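Side-chain contacts in pyocin S5 (Pseudomonas aeruginosa PAO1, PDB 6THK), which probably kills susceptible bacteria by forming channels that depolarise their cytoplasmic membrane: residues K415-A420 against A451-G456; P437-I442 against T479-D484. The protein carries 1 engineered substitution. All coordinates share one frame; numbering follows the deposited sequence.

Both contacts belong to the colicin pore-forming domain, and each takes in one arm of a helix pair, 451-464 in contact 1 and 468-481 in contact 2, consistent with the hydrophobic hairpin of channel-forming colicins. Contact 1 sits nearer the surface: a lysine and an isoleucine from the loop leading into helix 419-431 cover a buried tryptophan of helix 451-464. In contact 2 all touching residues are buried, and helix 436-446 meets helix 468-481 and the turn that follows it. The centres lie about 12 Å apart, and Leu454 CD1 packs 3.5 Å from Met482 CG, joining the two. Contact 1 thus pairs a charged chain's aliphatic part with an indole, whereas contact 2 is apolar and sulfur-aromatic.

Contact 1. Residues K415-A420 against A451-G456; sequences KAIDAA and ASWLVG
One face of the Trp453 indole is covered by the aliphatic chain of Lys415, while Ile417 meets the six-membered ring obliquely. The lysine runs across the ring system at about a right angle to the tryptophan side chain. Lys415 CB starts off-centre, 3.5 Å from Trp453 CE2, and the chain then passes inward until Lys415 CD stands 3.8 Å from the centroid of the six-membered ring. This carbon is only 2° off the ring normal, a CH-pi contact made squarely over the face. Lys415 CE continues above the far side of the same ring, 3.8 Å from Trp453 CZ3. Bends at chi3 and chi4 (79°) then turn the ammonium group away, and Lys415 NZ ends 5.6 Å from the centroid, where any cation-pi attraction is at most weak. At the benzo end of the indole, Ile417 CD1 comes within 3.8 Å of Trp453 CH2. Ile417 extends its longer branch to this point with CG1 anti to the backbone N (chi1 -174°). Leu445 and Ala446 of helix 436-446, together with Leu403 and Ser407 of helix 396-409, also touch the tryptophan, so the ring is wedged among several elements of the pore-forming domain. Just beyond the contact, Asp418 takes the N-cap position of helix 419-431, its OD1 making a weak hydrogen bond to Ser421 N. Lys415 and Ile417 also touch a crystal neighbour, which may influence their conformations. Trp453 NE1 is buried here without a polar partner in the model, and Lys415 CB lies 3.6 Å from it. The indole is therefore held by dispersion and CH-pi contacts, with methylenes of a partly exposed lysine covering an aromatic ring at the start of the predicted membrane-spanning region.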
ATOM      1  N   LYS A 415     -34.811  24.202  18.196  1.00 50.87           N
ATOM      2  CA  LYS A 415     -36.207  24.044  17.812  1.00 51.08           C
ATOM      3  C   LYS A 415     -36.719  25.159  16.872  1.00 57.90           C
ATOM      4  O   LYS A 415     -36.375  26.335  17.028  1.00 57.12           O
ATOM      5  CB  LYS A 415     -37.056  23.908  19.080  1.00 52.70           C
ATOM      6  CG  LYS A 415     -38.382  23.221  18.881  1.00 59.71           C
ATOM      7  CD  LYS A 415     -38.999  22.849  20.212  1.00 58.48           C
ATOM      8  CE  LYS A 415     -40.513  22.908  20.161  1.00 64.68           C
ATOM      9  NZ  LYS A 415     -41.125  21.709  19.522  1.00 66.07           N
ATOM     10  N   ALA A 416     -37.516  24.790  15.877  1.00 57.06           N
ATOM     11  CA  ALA A 416     -38.058  25.760  14.927  1.00 57.57           C
ATOM     12  C   ALA A 416     -39.139  26.639  15.548  1.00 62.27           C
ATOM     13  O   ALA A 416     -39.948  26.153  16.330  1.00 61.54           O
ATOM     14  CB  ALA A 416     -38.596  25.044  13.700  1.00 58.21           C
ATOM     15  N   ILE A 417     -39.130  27.933  15.227  1.00 59.68           N
ATOM     16  CA  ILE A 417     -40.131  28.860  15.758  1.00 59.58           C
ATOM     17  C   ILE A 417     -40.356  30.125  14.899  1.00 63.74           C
ATOM     18  O   ILE A 417     -39.406  30.669  14.347  1.00 64.27           O
ATOM     19  CB  ILE A 417     -39.712  29.240  17.202  1.00 62.94           C
ATOM     20  CG1 ILE A 417     -40.750  30.091  17.926  1.00 63.39           C
ATOM     21  CG2 ILE A 417     -38.360  29.932  17.199  1.00 65.02           C
ATOM     22  CD1 ILE A 417     -40.507  30.206  19.412  1.00 67.30           C
ATOM     23  N   ASP A 418     -41.603  30.592  14.773  1.00 58.52           N
ATOM     24  CA  ASP A 418     -41.867  31.860  14.097  1.00 57.46           C
ATOM     25  C   ASP A 418     -41.958  32.774  15.313  1.00 61.56           C
ATOM     26  O   ASP A 418     -42.969  32.797  16.004  1.00 61.12           O
ATOM     27  CB  ASP A 418     -43.191  31.849  13.331  1.00 58.56           C
ATOM     28  CG  ASP A 418     -43.587  33.232  12.823  1.00 62.68           C
ATOM     29  OD1 ASP A 418     -42.868  34.196  13.124  1.00 62.85           O
ATOM     30  OD2 ASP A 418     -44.606  33.369  12.119  1.00 61.62           O
ATOM     31  N   ALA A 419     -40.897  33.534  15.556  1.00 56.80           N
ATOM     32  CA  ALA A 419     -40.769  34.405  16.723  1.00 54.99           C
ATOM     33  C   ALA A 419     -41.800  35.518  16.721  1.00 54.97           C
ATOM     34  O   ALA A 419     -42.502  35.714  17.722  1.00 54.30           O
ATOM     35  CB  ALA A 419     -39.372  34.993  16.765  1.00 55.62           C
ATOM     36  N   ALA A 420     -41.913  36.224  15.576  1.00 48.94           N
ATOM     37  CA  ALA A 420     -42.860  37.326  15.377  1.00 47.41           C
ATOM     38  C   ALA A 420     -44.271  36.896  15.782  1.00 49.08           C
ATOM     39  O   ALA A 420     -44.943  37.651  16.468  1.00 49.91           O
ATOM     40  CB  ALA A 420     -42.823  37.786  13.926  1.00 47.69           C
ATOM     41  N   ALA A 451     -38.571  22.183  29.351  1.00 37.95           N
ATOM     42  CA  ALA A 451     -38.922  23.452  29.983  1.00 38.30           C
ATOM     43  C   ALA A 451     -37.832  24.519  29.805  1.00 40.65           C
ATOM     44  O   ALA A 451     -38.132  25.690  29.683  1.00 38.35           O
ATOM     45  CB  ALA A 451     -39.272  23.251  31.445  1.00 38.82           C
ATOM     46  N   SER A 452     -36.573  24.087  29.765  1.00 38.51           N
ATOM     47  CA  SER A 452     -35.404  24.934  29.558  1.00 39.90           C
ATOM     48  C   SER A 452     -35.448  25.682  28.216  1.00 44.83           C
ATOM     49  O   SER A 452     -34.911  26.769  28.114  1.00 42.85           O
ATOM     50  CB  SER A 452     -34.126  24.111  29.663  1.00 42.38           C
ATOM     51  OG  SER A 452     -34.159  23.293  30.811  1.00 53.61           O
ATOM     52  N   TRP A 453     -36.039  25.083  27.182  1.00 41.45           N
ATOM     53  CA  TRP A 453     -36.189  25.749  25.898  1.00 41.66           C
ATOM     54  C   TRP A 453     -37.043  27.013  26.053  1.00 42.43           C
ATOM     55  O   TRP A 453     -36.733  28.039  25.466  1.00 40.15           O
ATOM     56  CB  TRP A 453     -36.807  24.822  24.851  1.00 40.93           C
ATOM     57  CG  TRP A 453     -36.807  25.442  23.509  1.00 41.99           C
ATOM     58  CD1 TRP A 453     -35.721  25.781  22.774  1.00 44.99           C
ATOM     59  CD2 TRP A 453     -37.945  25.840  22.750  1.00 41.90           C
ATOM     60  NE1 TRP A 453     -36.106  26.353  21.596  1.00 44.70           N
ATOM     61  CE2 TRP A 453     -37.470  26.400  21.555  1.00 46.03           C
ATOM     62  CE3 TRP A 453     -39.320  25.769  22.957  1.00 43.30           C
ATOM     63  CZ2 TRP A 453     -38.317  26.887  20.579  1.00 45.00           C
ATOM     64  CZ3 TRP A 453     -40.153  26.256  21.987  1.00 44.71           C
ATOM     65  CH2 TRP A 453     -39.654  26.804  20.812  1.00 45.09           C
ATOM     66  N   LEU A 454     -38.104  26.938  26.855  1.00 39.65           N
ATOM     67  CA  LEU A 454     -38.964  28.083  27.144  1.00 40.04           C
ATOM     68  C   LEU A 454     -38.163  29.166  27.855  1.00 43.36           C
ATOM     69  O   LEU A 454     -38.339  30.345  27.594  1.00 42.42           O
ATOM     70  CB  LEU A 454     -40.111  27.683  28.057  1.00 40.37           C
ATOM     71  CG  LEU A 454     -41.323  26.971  27.490  1.00 46.32           C
ATOM     72  CD1 LEU A 454     -42.436  26.990  28.523  1.00 46.52           C
ATOM     73  CD2 LEU A 454     -41.767  27.625  26.196  1.00 49.25           C
ATOM     74  N   VAL A 455     -37.292  28.747  28.775  1.00 37.64           N
ATOM     75  CA  VAL A 455     -36.420  29.649  29.515  1.00 35.70           C
ATOM     76  C   VAL A 455     -35.468  30.350  28.554  1.00 38.05           C
ATOM     77  O   VAL A 455     -35.184  31.520  28.715  1.00 38.21           O
ATOM     78  CB  VAL A 455     -35.646  28.932  30.630  1.00 38.40           C
ATOM     79  CG1 VAL A 455     -34.795  29.923  31.393  1.00 38.43           C
ATOM     80  CG2 VAL A 455     -36.607  28.237  31.577  1.00 37.39           C
ATOM     81  N   GLY A 456     -34.978  29.629  27.549  1.00 33.45           N
ATOM     82  CA  GLY A 456     -34.119  30.210  26.536  1.00 34.16           C
ATOM     83  C   GLY A 456     -34.871  31.289  25.775  1.00 41.55           C
ATOM     84  O   GLY A 456     -34.319  32.336  25.484  1.00 43.60           O
TER

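Contact 2. Residues P437-I442 against T479-D484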
ATOM      1  N   PRO A 437     -55.069  32.552  25.383  1.00 49.61           N
ATOM      2  CA  PRO A 437     -54.552  32.312  24.018  1.00 48.51           C
ATOM      3  C   PRO A 437     -53.023  32.336  23.921  1.00 50.65           C
ATOM      4  O   PRO A 437     -52.476  31.978  22.882  1.00 50.97           O
ATOM      5  CB  PRO A 437     -55.198  33.435  23.188  1.00 49.99           C
ATOM      6  CG  PRO A 437     -56.319  33.961  24.048  1.00 54.65           C
ATOM      7  CD  PRO A 437     -55.793  33.837  25.431  1.00 50.26           C
ATOM      8  N   PHE A 438     -52.352  32.900  24.918  1.00 46.05           N
ATOM      9  CA  PHE A 438     -50.896  32.829  24.937  1.00 43.70           C
ATOM     10  C   PHE A 438     -50.385  31.441  25.294  1.00 47.08           C
ATOM     11  O   PHE A 438     -49.487  30.909  24.663  1.00 45.54           O
ATOM     12  CB  PHE A 438     -50.267  33.830  25.892  1.00 44.22           C
ATOM     13  CG  PHE A 438     -48.779  33.710  25.956  1.00 43.60           C
ATOM     14  CD1 PHE A 438     -47.996  34.238  24.959  1.00 45.65           C
ATOM     15  CD2 PHE A 438     -48.172  33.026  26.983  1.00 43.74           C
ATOM     16  CE1 PHE A 438     -46.624  34.113  25.000  1.00 46.47           C
ATOM     17  CE2 PHE A 438     -46.807  32.895  27.033  1.00 45.84           C
ATOM     18  CZ  PHE A 438     -46.031  33.439  26.039  1.00 44.82           C
ATOM     19  N   PHE A 439     -50.943  30.894  26.368  1.00 44.60           N
ATOM     20  CA  PHE A 439     -50.556  29.585  26.866  1.00 44.82           C
ATOM     21  C   PHE A 439     -50.853  28.520  25.832  1.00 53.69           C
ATOM     22  O   PHE A 439     -50.078  27.591  25.642  1.00 54.20           O
ATOM     23  CB  PHE A 439     -51.240  29.278  28.197  1.00 45.62           C
ATOM     24  CG  PHE A 439     -50.744  30.119  29.334  1.00 46.08           C
ATOM     25  CD1 PHE A 439     -49.397  30.195  29.614  1.00 48.76           C
ATOM     26  CD2 PHE A 439     -51.618  30.847  30.106  1.00 46.57           C
ATOM     27  CE1 PHE A 439     -48.933  30.971  30.650  1.00 48.77           C
ATOM     28  CE2 PHE A 439     -51.162  31.629  31.143  1.00 48.64           C
ATOM     29  CZ  PHE A 439     -49.817  31.690  31.416  1.00 46.73           C
ATOM     30  N   VAL A 440     -51.985  28.664  25.154  1.00 53.02           N
ATOM     31  CA  VAL A 440     -52.357  27.726  24.115  1.00 53.38           C
ATOM     32  C   VAL A 440     -51.331  27.779  22.992  1.00 58.28           C
ATOM     33  O   VAL A 440     -50.941  26.752  22.458  1.00 58.95           O
ATOM     34  CB  VAL A 440     -53.741  28.046  23.537  1.00 57.32           C
ATOM     35  CG1 VAL A 440     -53.902  27.392  22.179  1.00 56.83           C
ATOM     36  CG2 VAL A 440     -54.828  27.581  24.482  1.00 57.29           C
ATOM     37  N   LYS A 441     -50.902  28.980  22.626  1.00 54.10           N
ATOM     38  CA  LYS A 441     -49.908  29.124  21.581  1.00 53.33           C
ATOM     39  C   LYS A 441     -48.577  28.491  21.977  1.00 57.76           C
ATOM     40  O   LYS A 441     -47.957  27.817  21.171  1.00 56.35           O
ATOM     41  CB  LYS A 441     -49.727  30.599  21.226  1.00 55.08           C
ATOM     42  CG  LYS A 441     -48.388  30.939  20.601  1.00 57.65           C
ATOM     43  CD  LYS A 441     -48.502  31.084  19.097  1.00 59.48           C
ATOM     44  CE  LYS A 441     -47.434  30.276  18.391  1.00 58.29           C
ATOM     45  NZ  LYS A 441     -47.001  30.913  17.123  1.00 65.99           N
ATOM     46  N   ILE A 442     -48.126  28.710  23.209  1.00 56.55           N
ATOM     47  CA  ILE A 442     -46.866  28.104  23.635  1.00 57.46           C
ATOM     48  C   ILE A 442     -46.955  26.587  23.722  1.00 63.01           C
ATOM     49  O   ILE A 442     -46.049  25.890  23.297  1.00 62.19           O
ATOM     50  CB  ILE A 442     -46.262  28.702  24.928  1.00 60.48           C
ATOM     51  CG1 ILE A 442     -47.329  29.254  25.852  1.00 61.33           C
ATOM     52  CG2 ILE A 442     -45.264  29.794  24.598  1.00 59.89           C
ATOM     53  CD1 ILE A 442     -46.743  29.927  27.069  1.00 75.33           C
ATOM     54  N   THR A 479     -43.624  32.448  31.699  1.00 40.53           N
ATOM     55  CA  THR A 479     -42.771  31.265  31.423  1.00 39.70           C
ATOM     56  C   THR A 479     -42.844  30.284  32.618  1.00 44.82           C
ATOM     57  O   THR A 479     -42.971  29.084  32.407  1.00 44.16           O
ATOM     58  CB  THR A 479     -41.325  31.725  31.178  1.00 38.91           C
ATOM     59  OG1 THR A 479     -41.319  32.605  30.062  1.00 44.54           O
ATOM     60  CG2 THR A 479     -40.353  30.587  30.945  1.00 35.15           C
ATOM     61  N   GLY A 480     -42.759  30.820  33.846  1.00 43.01           N
ATOM     62  CA  GLY A 480     -42.813  30.067  35.095  1.00 42.76           C
ATOM     63  C   GLY A 480     -44.106  29.293  35.294  1.00 45.60           C
ATOM     64  O   GLY A 480     -44.067  28.169  35.786  1.00 46.11           O
ATOM     65  N   ALA A 481     -45.262  29.874  34.907  1.00 40.29           N
ATOM     66  CA  ALA A 481     -46.585  29.209  34.967  1.00 39.61           C
ATOM     67  C   ALA A 481     -46.617  27.950  34.070  1.00 45.89           C
ATOM     68  O   ALA A 481     -47.405  27.031  34.292  1.00 45.24           O
ATOM     69  CB  ALA A 481     -47.674  30.175  34.514  1.00 39.45           C
ATOM     70  N   MET A 482     -45.745  27.922  33.064  1.00 45.29           N
ATOM     71  CA  MET A 482     -45.648  26.839  32.094  1.00 47.21           C
ATOM     72  C   MET A 482     -44.688  25.737  32.550  1.00 50.46           C
ATOM     73  O   MET A 482     -44.569  24.704  31.882  1.00 48.44           O
ATOM     74  CB  MET A 482     -45.176  27.430  30.767  1.00 50.57           C
ATOM     75  CG  MET A 482     -45.759  26.752  29.584  1.00 56.36           C
ATOM     76  SD  MET A 482     -47.463  27.226  29.340  1.00 61.45           S
ATOM     77  CE  MET A 482     -48.161  25.675  28.832  1.00 58.11           C
ATOM     78  N   ILE A 483     -43.998  25.972  33.691  1.00 47.54           N
ATOM     79  CA  ILE A 483     -42.982  25.074  34.236  1.00 47.60           C
ATOM     80  C   ILE A 483     -43.378  24.488  35.591  1.00 54.59           C
ATOM     81  O   ILE A 483     -43.626  23.285  35.693  1.00 55.50           O
ATOM     82  CB  ILE A 483     -41.594  25.775  34.279  1.00 49.94           C
ATOM     83  CG1 ILE A 483     -41.200  26.322  32.889  1.00 49.84           C
ATOM     84  CG2 ILE A 483     -40.518  24.838  34.852  1.00 50.45           C
ATOM     85  CD1 ILE A 483     -39.993  27.270  32.851  1.00 53.15           C
ATOM     86  N   ASP A 484     -43.441  25.342  36.619  1.00 51.99           N
ATOM     87  CA  ASP A 484     -43.711  24.958  37.996  1.00 52.20           C
ATOM     88  C   ASP A 484     -44.461  26.078  38.683  1.00 55.67           C
ATOM     89  O   ASP A 484     -44.133  27.246  38.469  1.00 54.55           O
ATOM     90  CB  ASP A 484     -42.351  24.744  38.719  1.00 54.54           C
ATOM     91  CG  ASP A 484     -42.375  23.965  40.021  1.00 70.81           C
ATOM     92  OD1 ASP A 484     -43.452  23.434  40.379  1.00 73.48           O
ATOM     93  OD2 ASP A 484     -41.298  23.848  40.666  1.00 76.42           O
TER
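Next to Met482, whose sulfur meets Phe439, the carbonyl oxygen of Gly480 is gripped by two backbone donors. Ile483 N and Asp484 N each lie 3.0 Å from Gly480 O, and these bonds tie together the turn that follows helix 468-481. Met482 N is bonded in turn to Thr479 O, which helps to fix the backbone from which the methionine projects toward helix 436-446. The methionine chain bends at chi2 (75°) and again at chi3, bringing its sulfur against two residues about one helical turn apart, Phe439 and Ile442. Met482 SD lies 3.6 Å from Phe439 CD1 and 4.8 Å from the centroid of that ring. At 66° off the ring normal, this Met-aromatic contact is oblique. The phenylalanine and isoleucine side chains each run antiparallel alongside the methionine, overlapping it lengthwise and not meeting it end-on. The placement of Ile442 CD1 beside the sulfur is doubtful, because the model crowds this atom against Phe438 and the first torsion of the isoleucine is unusual. Farther along the phenylalanine ring, Phe439 CZ is 4.1 Å from Ala481 CB, so the small methyl and the larger thioether engage different parts of one ring. Phe439 also stacks edge-to-face with Phe368 and touches Ala364 and Ile365 of helix 361-378, while Met482 packs on Leu454 of helix 451-464; the contact thus joins several helices inside the pore-forming domain. The zinc site of His371, Glu485 and Glu489 is close by, with the zinc ion about 9 Å from the Ala481 side chain. All four touching residues are buried, and between the two segments their side chains interact without polar bonds. Cohesion here comes from dispersion around a polarisable sulfur, while the polar grip on Gly480 O stays within the backbone of the turn.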